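Local coordinates for ORF10 (Moritella marina, PDB 6RIW), which forms the ketosynthase-chain length factor didomain of a polyunsaturated fatty acid synthase and probably condenses acyl units carried on acyl carrier proteins, at residues A[19-22]-A[23-27]; A[34-37]-A[38-42]; A[93-96]-A[97-101]; A[377-380]-A[381-385]. All blocks are in the same frame, centred on the assembly; numbering follows the deposited sequence.

All four contacts are local, each made within one continuous stretch of the ketosynthase half of the didomain. Interactions 1 and 4 belong together: helices 19-27 and 374-387 pack against each other, with Trp23 CE3 3.6 Å from Leu383 CB and the two centres about 11 Å apart. Interaction 3, on helix 88-104, has its centre about 18 Å from each of theirs and touches neither. Interaction 2 is a helix start further along from interaction 1, whose nearest atoms are about 11 Å away. The Met382 side chain of interaction 4 is about 13 Å from the bound magnesium ion, too far to coordinate it, and about 11 Å from that of Lys286 at its site.

Interaction 1 (A[19-22]-A[23-27]); sequences PDQF and WQQLL
Leu26 lies one helical turn after Phe22 and places its methyl groups on the phenyl ring. Its CB stays 3.8 Å from Phe22 O, and CG comes closer to the same oxygen, at 3.4 Å. Beyond CG the branches divide the work: Leu26 CD1 sits over one face of the ring, offset toward the rim, with Phe22 CZ as its nearest carbon at 3.5 Å, while Leu26 CD2 approaches Phe22 CE1 at 4.0 Å. The CH-pi contact from CD1 measures 3.9 Å to the centroid of the Phe22 ring, 27° off the normal. The ring is available because Phe22 CG is anti to the backbone N (chi1 164°), which sets CG beside the carbonyl carbon and lets the ring stand out from the helix, one face to Leu26, while Leu26 CG turns back beside its own N. Beneath this pair, Leu26 N donates to Phe22 O at 3.0 Å in a regular i to i+4 bond.

On another flank Gln21 and Gln25 run side by side, pointing the same way, with Gln21 CG 3.6 Å from Gln25 NE2. Their amide planes stand 69° apart, and each amide finds its bond outside the pair: Gln25 NE2 donates to Gly15 O, and Gln21 OE1 accepts from Gln17 N, so both tie the helix to the loop before it. Phe22 also meets the ring of Phe13 edge-to-face. The apolar side of helix 19-27 thus rests on helix 374-387, where Phe22 touches Thr379, Trp23 touches Leu383 and Leu26 touches Lys380, with Asn11 of strand 4-12 and helix 363-366 also packed against it.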
loop_
_atom_site.group_PDB
_atom_site.type_symbol
_atom_site.label_atom_id
_atom_site.label_comp_id
_atom_site.label_asym_id
_atom_site.label_seq_id
_atom_site.Cartn_x
_atom_site.Cartn_y
_atom_site.Cartn_z
ATOM N N PRO A 19 13.286 20.500 -9.035
ATOM C CA PRO A 19 12.093 21.346 -9.224
ATOM C C PRO A 19 12.277 22.465 -10.242
ATOM O O PRO A 19 11.320 22.805 -10.947
ATOM C CB PRO A 19 11.823 21.901 -7.813
ATOM C CG PRO A 19 12.474 20.910 -6.883
ATOM C CD PRO A 19 13.701 20.442 -7.620
ATOM N N ASP A 20 13.466 23.067 -10.334
ATOM C CA ASP A 20 13.638 24.153 -11.303
ATOM C C ASP A 20 13.610 23.626 -12.734
ATOM O O ASP A 20 13.110 24.296 -13.647
ATOM C CB ASP A 20 14.939 24.904 -11.022
ATOM C CG ASP A 20 16.174 24.027 -11.210
ATOM O OD1 ASP A 20 16.038 22.777 -11.213
ATOM O OD2 ASP A 20 17.285 24.587 -11.356
ATOM N N GLN A 21 14.149 22.427 -12.956
ATOM C CA GLN A 21 14.047 21.798 -14.272
ATOM C C GLN A 21 12.591 21.512 -14.637
ATOM O O GLN A 21 12.153 21.777 -15.764
ATOM C CB GLN A 21 14.890 20.525 -14.266
ATOM C CG GLN A 21 14.889 19.677 -15.506
ATOM C CD GLN A 21 15.734 18.423 -15.284
ATOM O OE1 GLN A 21 16.009 18.049 -14.135
ATOM N NE2 GLN A 21 16.160 17.779 -16.370
ATOM N N PHE A 22 11.825 20.969 -13.692
ATOM C CA PHE A 22 10.405 20.713 -13.916
ATOM C C PHE A 22 9.657 22.005 -14.225
ATOM O O PHE A 22 8.845 22.058 -15.158
ATOM C CB PHE A 22 9.851 20.011 -12.671
ATOM C CG PHE A 22 8.342 19.998 -12.538
ATOM C CD1 PHE A 22 7.554 19.256 -13.396
ATOM C CD2 PHE A 22 7.733 20.646 -11.479
ATOM C CE1 PHE A 22 6.177 19.205 -13.242
ATOM C CE2 PHE A 22 6.347 20.598 -11.311
ATOM C CZ PHE A 22 5.576 19.872 -12.193
ATOM N N TRP A 23 9.934 23.058 -13.458
ATOM C CA TRP A 23 9.257 24.336 -13.661
ATOM C C TRP A 23 9.523 24.890 -15.059
ATOM O O TRP A 23 8.594 25.313 -15.757
ATOM C CB TRP A 23 9.708 25.335 -12.597
ATOM C CG TRP A 23 9.026 26.650 -12.727
ATOM C CD1 TRP A 23 9.578 27.820 -13.171
ATOM C CD2 TRP A 23 7.645 26.934 -12.451
ATOM N NE1 TRP A 23 8.628 28.815 -13.168
ATOM C CE2 TRP A 23 7.435 28.297 -12.735
ATOM C CE3 TRP A 23 6.567 26.166 -11.987
ATOM C CZ2 TRP A 23 6.195 28.913 -12.569
ATOM C CZ3 TRP A 23 5.336 26.783 -11.820
ATOM C CH2 TRP A 23 5.161 28.143 -12.113
ATOM N N GLN A 24 10.787 24.880 -15.489
ATOM C CA GLN A 24 11.110 25.370 -16.829
ATOM C C GLN A 24 10.395 24.553 -17.897
ATOM O O GLN A 24 9.920 25.099 -18.901
ATOM C CB GLN A 24 12.621 25.335 -17.048
ATOM C CG GLN A 24 13.074 26.091 -18.291
ATOM C CD GLN A 24 12.688 27.569 -18.253
ATOM O OE1 GLN A 24 12.753 28.223 -17.205
ATOM N NE2 GLN A 24 12.287 28.101 -19.404
ATOM N N GLN A 25 10.290 23.240 -17.697
ATOM C CA GLN A 25 9.574 22.420 -18.668
ATOM C C GLN A 25 8.108 22.828 -18.764
ATOM O O GLN A 25 7.530 22.839 -19.860
ATOM C CB GLN A 25 9.703 20.941 -18.303
ATOM C CG GLN A 25 11.009 20.350 -18.800
ATOM C CD GLN A 25 11.355 19.047 -18.133
ATOM O OE1 GLN A 25 10.477 18.349 -17.617
ATOM N NE2 GLN A 25 12.646 18.709 -18.125
ATOM N N LEU A 26 7.482 23.135 -17.624
ATOM C CA LEU A 26 6.101 23.613 -17.637
ATOM C C LEU A 26 5.986 24.936 -18.381
ATOM O O LEU A 26 5.033 25.147 -19.152
ATOM C CB LEU A 26 5.587 23.786 -16.201
ATOM C CG LEU A 26 5.516 22.492 -15.385
ATOM C CD1 LEU A 26 4.841 22.756 -14.049
ATOM C CD2 LEU A 26 4.746 21.460 -16.156
ATOM N N LEU A 27 6.932 25.848 -18.141
ATOM C CA LEU A 27 6.887 27.158 -18.796
ATOM C C LEU A 27 7.025 27.031 -20.302
ATOM O O LEU A 27 6.477 27.855 -21.046
ATOM C CB LEU A 27 7.987 28.069 -18.253
ATOM C CG LEU A 27 7.987 28.399 -16.758
ATOM C CD1 LEU A 27 9.186 29.286 -16.421
ATOM C CD2 LEU A 27 6.693 29.081 -16.385
#

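Interaction 2 (A[34-37]-A[38-42]); sequences SKAT and AVQMG
A capping box joins Thr37 and Gln40 at the start of the short helix 38-41. Thr37 N donates to Gln40 OE1 at 2.8 Å, almost dead straight (177°) and in the plane of the side-chain carbonyl. In return Thr37 OG1, as N-cap, accepts from Val39 N at 3.1 Å. The hydroxyl can do this because chi1 of 72° sets OG1 in the crowded position between the backbone N and the carbonyl carbon, over the first amides of the helix; it also donates weakly to Gln40 OE1. Gln40 bends at chi2 (78°), folding its amide back so that OE1 meets the N-H of the N-cap residue. In a capping box side chains take up N-H groups of the N-cap and first turn, which lack a preceding turn's carbonyls. Thr37 O accepts two bonds, from Met41 N in its carbonyl plane and from Gln40 N well above it. A water donates to Lys35 O and, weakly, to Gln40 OE1. Away from this polar side, Met41 CE rests 3.7 Å from Ala36 CB, and Met41 continues onto Pro228 and Met229 of helix 228-237. Backbone bonds from Ser34 to Gly63 and from Ala36 to Val61 anchor the approach to the helix.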
loop_
_atom_site.group_PDB
_atom_site.type_symbol
_atom_site.label_atom_id
_atom_site.label_comp_id
_atom_site.label_asym_id
_atom_site.label_seq_id
_atom_site.Cartn_x
_atom_site.Cartn_y
_atom_site.Cartn_z
ATOM N N SER A 34 6.070 9.373 -23.247
ATOM C CA SER A 34 6.866 8.621 -24.215
ATOM C C SER A 34 6.342 7.191 -24.302
ATOM O O SER A 34 5.452 6.783 -23.554
ATOM C CB SER A 34 8.356 8.629 -23.850
ATOM O OG SER A 34 8.587 7.959 -22.619
ATOM N N LYS A 35 6.906 6.423 -25.230
ATOM C CA LYS A 35 6.531 5.026 -25.387
ATOM C C LYS A 35 7.393 4.139 -24.501
ATOM O O LYS A 35 8.614 4.313 -24.420
ATOM C CB LYS A 35 6.664 4.587 -26.848
ATOM C CG LYS A 35 5.712 5.328 -27.779
ATOM C CD LYS A 35 6.011 5.017 -29.232
ATOM C CE LYS A 35 4.735 4.774 -30.021
ATOM N NZ LYS A 35 5.045 4.133 -31.335
ATOM N N ALA A 36 6.750 3.180 -23.837
ATOM C CA ALA A 36 7.488 2.232 -23.018
ATOM C C ALA A 36 8.345 1.333 -23.897
ATOM O O ALA A 36 7.961 0.979 -25.016
ATOM C CB ALA A 36 6.527 1.380 -22.183
ATOM N N THR A 37 9.510 0.954 -23.373
ATOM C CA THR A 37 10.426 0.021 -24.020
ATOM C C THR A 37 10.672 -1.188 -23.112
ATOM O O THR A 37 10.087 -1.317 -22.025
ATOM C CB THR A 37 11.751 0.709 -24.359
ATOM O OG1 THR A 37 12.483 0.930 -23.150
ATOM C CG2 THR A 37 11.502 2.041 -25.052
ATOM N N ALA A 38 11.575 -2.076 -23.550
ATOM C CA ALA A 38 11.936 -3.218 -22.709
ATOM C C ALA A 38 12.589 -2.790 -21.399
ATOM O O ALA A 38 12.634 -3.585 -20.447
ATOM C CB ALA A 38 12.875 -4.163 -23.469
ATOM N N VAL A 39 13.109 -1.560 -21.333
ATOM C CA VAL A 39 13.597 -1.030 -20.060
ATOM C C VAL A 39 12.475 -1.017 -19.029
ATOM O O VAL A 39 12.694 -1.292 -17.839
ATOM C CB VAL A 39 14.201 0.373 -20.244
ATOM C CG1 VAL A 39 14.596 0.942 -18.887
ATOM C CG2 VAL A 39 15.421 0.302 -21.140
ATOM N N GLN A 40 11.256 -0.712 -19.470
ATOM C CA GLN A 40 10.107 -0.709 -18.574
ATOM C C GLN A 40 9.524 -2.105 -18.408
ATOM O O GLN A 40 9.175 -2.499 -17.292
ATOM C CB GLN A 40 9.031 0.246 -19.100
ATOM C CG GLN A 40 9.299 1.709 -18.784
ATOM C CD GLN A 40 10.348 2.298 -19.715
ATOM O OE1 GLN A 40 10.313 2.064 -20.931
ATOM N NE2 GLN A 40 11.294 3.040 -19.152
ATOM N N MET A 41 9.408 -2.864 -19.496
ATOM C CA MET A 41 8.608 -4.085 -19.471
ATOM C C MET A 41 9.412 -5.353 -19.226
ATOM O O MET A 41 8.799 -6.383 -18.919
ATOM C CB MET A 41 7.835 -4.250 -20.788
ATOM C CG MET A 41 6.926 -3.068 -21.141
ATOM S SD MET A 41 5.559 -2.926 -19.953
ATOM C CE MET A 41 4.751 -1.404 -20.532
ATOM N N GLY A 42 10.746 -5.318 -19.355
ATOM C CA GLY A 42 11.577 -6.512 -19.230
ATOM C C GLY A 42 11.387 -7.507 -20.357
ATOM O O GLY A 42 11.914 -8.633 -20.288
HETATM O O HOH W 1 10.705 5.171 -22.319
#

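Interaction 3 (A[93-96]-A[97-101]); sequences GLYV and TKQAL
Thr97 turns its hydroxyl back onto the preceding turn, where OG1 donates to Gly93 O at 2.9 Å. That oxygen also receives the bond from Thr97 N at 3.0 Å, and the two donors reach it from opposite faces of the carbonyl plane. The fork depends on a chi1 of -68°, which leaves OG1 beside the threonine's own N; it satisfies a hydroxyl buried inside the protein. Ala100 CB also sits close, 3.2 Å from Val96 O, which accepts the Ala100 N bond.

The partly exposed flank is looser. Here Gln99 CG stands over one face of the Tyr95 ring, 3.7 Å from the centroid and 21° off its normal, shifted toward the rim near CE1 and CZ. Gln99 bends at chi2, so that its amide passes beyond the rim on the CE1 and OH side, its plane tilted only 19° from the ring's, with Gln99 CD 3.9 Å from Tyr95 CE1. Tyr95 OH is hydrogen-bonded to Gln17 O, and the rings of Tyr95 and Phe69 meet edge-to-face. Replacing Tyr95 by alanine would probably leave Gln99 CG without its flat support, and Gln17 O without the hydroxyl.

Lys98 reaches out to Ser74 O and makes a cation-pi contact with Tyr76. On the buried side, helix 88-104 lays Val96 and Ala100 on Ala10 of strand 4-12 and Met265 of strand 259-270, and Leu94 and Thr97 on helix 174-183.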
loop_
_atom_site.group_PDB
_atom_site.type_symbol
_atom_site.label_atom_id
_atom_site.label_comp_id
_atom_site.label_asym_id
_atom_site.label_seq_id
_atom_site.Cartn_x
_atom_site.Cartn_y
_atom_site.Cartn_z
ATOM N N GLY A 93 12.626 6.786 -4.015
ATOM C CA GLY A 93 12.215 7.389 -2.750
ATOM C C GLY A 93 13.385 7.918 -1.937
ATOM O O GLY A 93 13.298 8.992 -1.331
ATOM N N LEU A 94 14.494 7.178 -1.915
ATOM C CA LEU A 94 15.700 7.672 -1.250
ATOM C C LEU A 94 16.231 8.934 -1.930
ATOM O O LEU A 94 16.643 9.895 -1.260
ATOM C CB LEU A 94 16.766 6.578 -1.257
ATOM C CG LEU A 94 16.431 5.420 -0.318
ATOM C CD1 LEU A 94 17.333 4.238 -0.617
ATOM C CD2 LEU A 94 16.567 5.878 1.131
ATOM N N TYR A 95 16.235 8.943 -3.259
ATOM C CA TYR A 95 16.702 10.120 -3.990
ATOM C C TYR A 95 15.922 11.378 -3.596
ATOM O O TYR A 95 16.519 12.398 -3.229
ATOM C CB TYR A 95 16.596 9.872 -5.493
ATOM C CG TYR A 95 16.882 11.135 -6.303
ATOM C CD1 TYR A 95 18.190 11.599 -6.435
ATOM C CD2 TYR A 95 15.861 11.856 -6.915
ATOM C CE1 TYR A 95 18.476 12.745 -7.159
ATOM C CE2 TYR A 95 16.140 13.038 -7.651
ATOM C CZ TYR A 95 17.459 13.457 -7.767
ATOM O OH TYR A 95 17.786 14.596 -8.467
ATOM N N VAL A 96 14.586 11.338 -3.677
ATOM C CA VAL A 96 13.823 12.550 -3.366
ATOM C C VAL A 96 13.888 12.885 -1.877
ATOM O O VAL A 96 13.760 14.056 -1.503
ATOM C CB VAL A 96 12.361 12.466 -3.854
ATOM C CG1 VAL A 96 12.331 12.379 -5.396
ATOM C CG2 VAL A 96 11.597 11.293 -3.179
ATOM N N THR A 97 14.111 11.896 -1.008
ATOM C CA THR A 97 14.308 12.204 0.408
ATOM C C THR A 97 15.583 13.017 0.624
ATOM O O THR A 97 15.557 14.070 1.277
ATOM C CB THR A 97 14.343 10.916 1.227
ATOM O OG1 THR A 97 13.041 10.326 1.210
ATOM C CG2 THR A 97 14.680 11.232 2.685
ATOM N N LYS A 98 16.704 12.539 0.085
ATOM C CA LYS A 98 17.981 13.242 0.221
ATOM C C LYS A 98 17.894 14.638 -0.377
ATOM O O LYS A 98 18.355 15.618 0.228
ATOM C CB LYS A 98 19.096 12.445 -0.464
ATOM C CG LYS A 98 20.525 12.906 -0.154
ATOM C CD LYS A 98 21.445 11.689 -0.117
ATOM C CE LYS A 98 22.875 11.999 -0.498
ATOM N NZ LYS A 98 23.376 10.900 -1.401
ATOM N N GLN A 99 17.315 14.743 -1.573
ATOM C CA GLN A 99 17.244 16.037 -2.243
ATOM C C GLN A 99 16.354 17.004 -1.476
ATOM O O GLN A 99 16.687 18.189 -1.344
ATOM C CB GLN A 99 16.734 15.865 -3.678
ATOM C CG GLN A 99 17.710 15.107 -4.614
ATOM C CD GLN A 99 19.036 15.833 -4.786
ATOM O OE1 GLN A 99 19.069 17.020 -5.094
ATOM N NE2 GLN A 99 20.131 15.123 -4.568
ATOM N N ALA A 100 15.218 16.521 -0.967
ATOM C CA ALA A 100 14.309 17.408 -0.251
ATOM C C ALA A 100 14.913 17.866 1.066
ATOM O O ALA A 100 14.800 19.042 1.421
ATOM C CB ALA A 100 12.956 16.728 -0.013
ATOM N N LEU A 101 15.544 16.956 1.817
ATOM C CA LEU A 101 16.171 17.360 3.072
ATOM C C LEU A 101 17.350 18.294 2.819
ATOM O O LEU A 101 17.549 19.273 3.552
ATOM C CB LEU A 101 16.612 16.127 3.855
ATOM C CG LEU A 101 15.420 15.482 4.566
ATOM C CD1 LEU A 101 15.862 14.186 5.193
ATOM C CD2 LEU A 101 14.853 16.432 5.611
#

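Interaction 4 (A[377-380]-A[381-385])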
loop_
_atom_site.group_PDB
_atom_site.type_symbol
_atom_site.label_atom_id
_atom_site.label_comp_id
_atom_site.label_asym_id
_atom_site.label_seq_id
_atom_site.Cartn_x
_atom_site.Cartn_y
_atom_site.Cartn_z
ATOM N N GLY A 377 1.407 17.927 -9.129
ATOM C CA GLY A 377 0.352 18.920 -8.970
ATOM C C GLY A 377 0.650 19.899 -7.850
ATOM O O GLY A 377 0.594 21.120 -8.040
ATOM N N MET A 378 0.987 19.376 -6.663
ATOM C CA MET A 378 1.307 20.256 -5.541
ATOM C C MET A 378 2.572 21.060 -5.815
ATOM O O MET A 378 2.664 22.231 -5.430
ATOM C CB MET A 378 1.466 19.451 -4.246
ATOM C CG MET A 378 0.181 18.841 -3.726
ATOM S SD MET A 378 0.399 18.032 -2.116
ATOM C CE MET A 378 1.232 16.508 -2.626
ATOM N N THR A 379 3.561 20.448 -6.469
ATOM C CA THR A 379 4.789 21.176 -6.762
ATOM C C THR A 379 4.513 22.334 -7.718
ATOM O O THR A 379 4.969 23.462 -7.486
ATOM C CB THR A 379 5.849 20.215 -7.321
ATOM O OG1 THR A 379 6.093 19.160 -6.363
ATOM C CG2 THR A 379 7.166 20.948 -7.594
ATOM N N LYS A 380 3.735 22.075 -8.775
ATOM C CA LYS A 380 3.336 23.125 -9.711
ATOM C C LYS A 380 2.624 24.265 -8.992
ATOM O O LYS A 380 2.925 25.447 -9.219
ATOM C CB LYS A 380 2.437 22.524 -10.795
ATOM C CG LYS A 380 1.869 23.530 -11.808
ATOM C CD LYS A 380 1.106 22.806 -12.913
ATOM C CE LYS A 380 0.174 23.746 -13.672
ATOM N NZ LYS A 380 -0.852 22.975 -14.448
ATOM N N ALA A 381 1.670 23.932 -8.119
ATOM C CA ALA A 381 0.900 24.977 -7.449
ATOM C C ALA A 381 1.765 25.779 -6.484
ATOM O O ALA A 381 1.669 27.017 -6.434
ATOM C CB ALA A 381 -0.304 24.367 -6.728
ATOM N N MET A 382 2.623 25.107 -5.708
ATOM C CA MET A 382 3.473 25.836 -4.773
ATOM C C MET A 382 4.484 26.714 -5.493
ATOM O O MET A 382 4.787 27.822 -5.029
ATOM C CB MET A 382 4.200 24.878 -3.827
ATOM C CG MET A 382 3.265 24.147 -2.903
ATOM S SD MET A 382 4.134 22.866 -1.985
ATOM C CE MET A 382 2.701 21.920 -1.406
ATOM N N LEU A 383 5.042 26.238 -6.610
ATOM C CA LEU A 383 5.965 27.085 -7.359
ATOM C C LEU A 383 5.227 28.240 -8.027
ATOM O O LEU A 383 5.758 29.353 -8.111
ATOM C CB LEU A 383 6.737 26.266 -8.397
ATOM C CG LEU A 383 7.800 25.320 -7.806
ATOM C CD1 LEU A 383 8.493 24.496 -8.897
ATOM C CD2 LEU A 383 8.819 26.065 -6.950
ATOM N N ALA A 384 4.005 27.994 -8.506
ATOM C CA ALA A 384 3.210 29.057 -9.118
ATOM C C ALA A 384 2.832 30.126 -8.099
ATOM O O ALA A 384 2.815 31.322 -8.422
ATOM C CB ALA A 384 1.951 28.470 -9.748
ATOM N N LEU A 385 2.497 29.707 -6.871
ATOM C CA LEU A 385 2.169 30.659 -5.813
ATOM C C LEU A 385 3.364 31.533 -5.460
ATOM O O LEU A 385 3.204 32.728 -5.180
ATOM C CB LEU A 385 1.668 29.920 -4.569
ATOM C CG LEU A 385 0.222 29.429 -4.610
ATOM C CD1 LEU A 385 -0.014 28.290 -3.579
ATOM C CD2 LEU A 385 -0.752 30.569 -4.391
#
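Regular i to i+4 bonds link Gly377 through Lys380 to Ala381 through Ala384, with Met382 N to Met378 O at 2.9 Å as an example. On that turn the two methionines meet: Met382 CE lies 4.0 Å from Met378 CB, and its CG passes 3.2 Å from Met378 O. With Met382 CG beside the backbone N (chi1 -66°) and the chain extended beyond it, SD and CE run back past that oxygen instead of pointing straight out. Met378 bends at chi3 and leads its own methyl away toward helix 198-211. With an alanine in place of Met382, a gap would probably open beside Met378 CB.

Thr379 and Leu383 lie alongside each other, pointing the same way, with Thr379 CG2 4.0 Å from Leu383 CD1. Thr379 OG1 is hydrogen-bonded to Met375 O, which leaves the methyl for this apolar contact. Lys380 stretches out almost fully, with CG anti to the backbone N (chi1 177°), and buries its ammonium where Glu329 forms a salt bridge with it and Tyr327 OH a hydrogen bond; this pairing probably offsets the buried charge.

Helix 374-387 is therefore packed on several flanks: Met378 presses on Leu447, and Ala381 and Met382 on Leu449, of strand 443-450, Met378 also meets Cys200 and Val203 of helix 198-211, and helix 19-27 packs on Thr379, Lys380, Leu383 and Ala384.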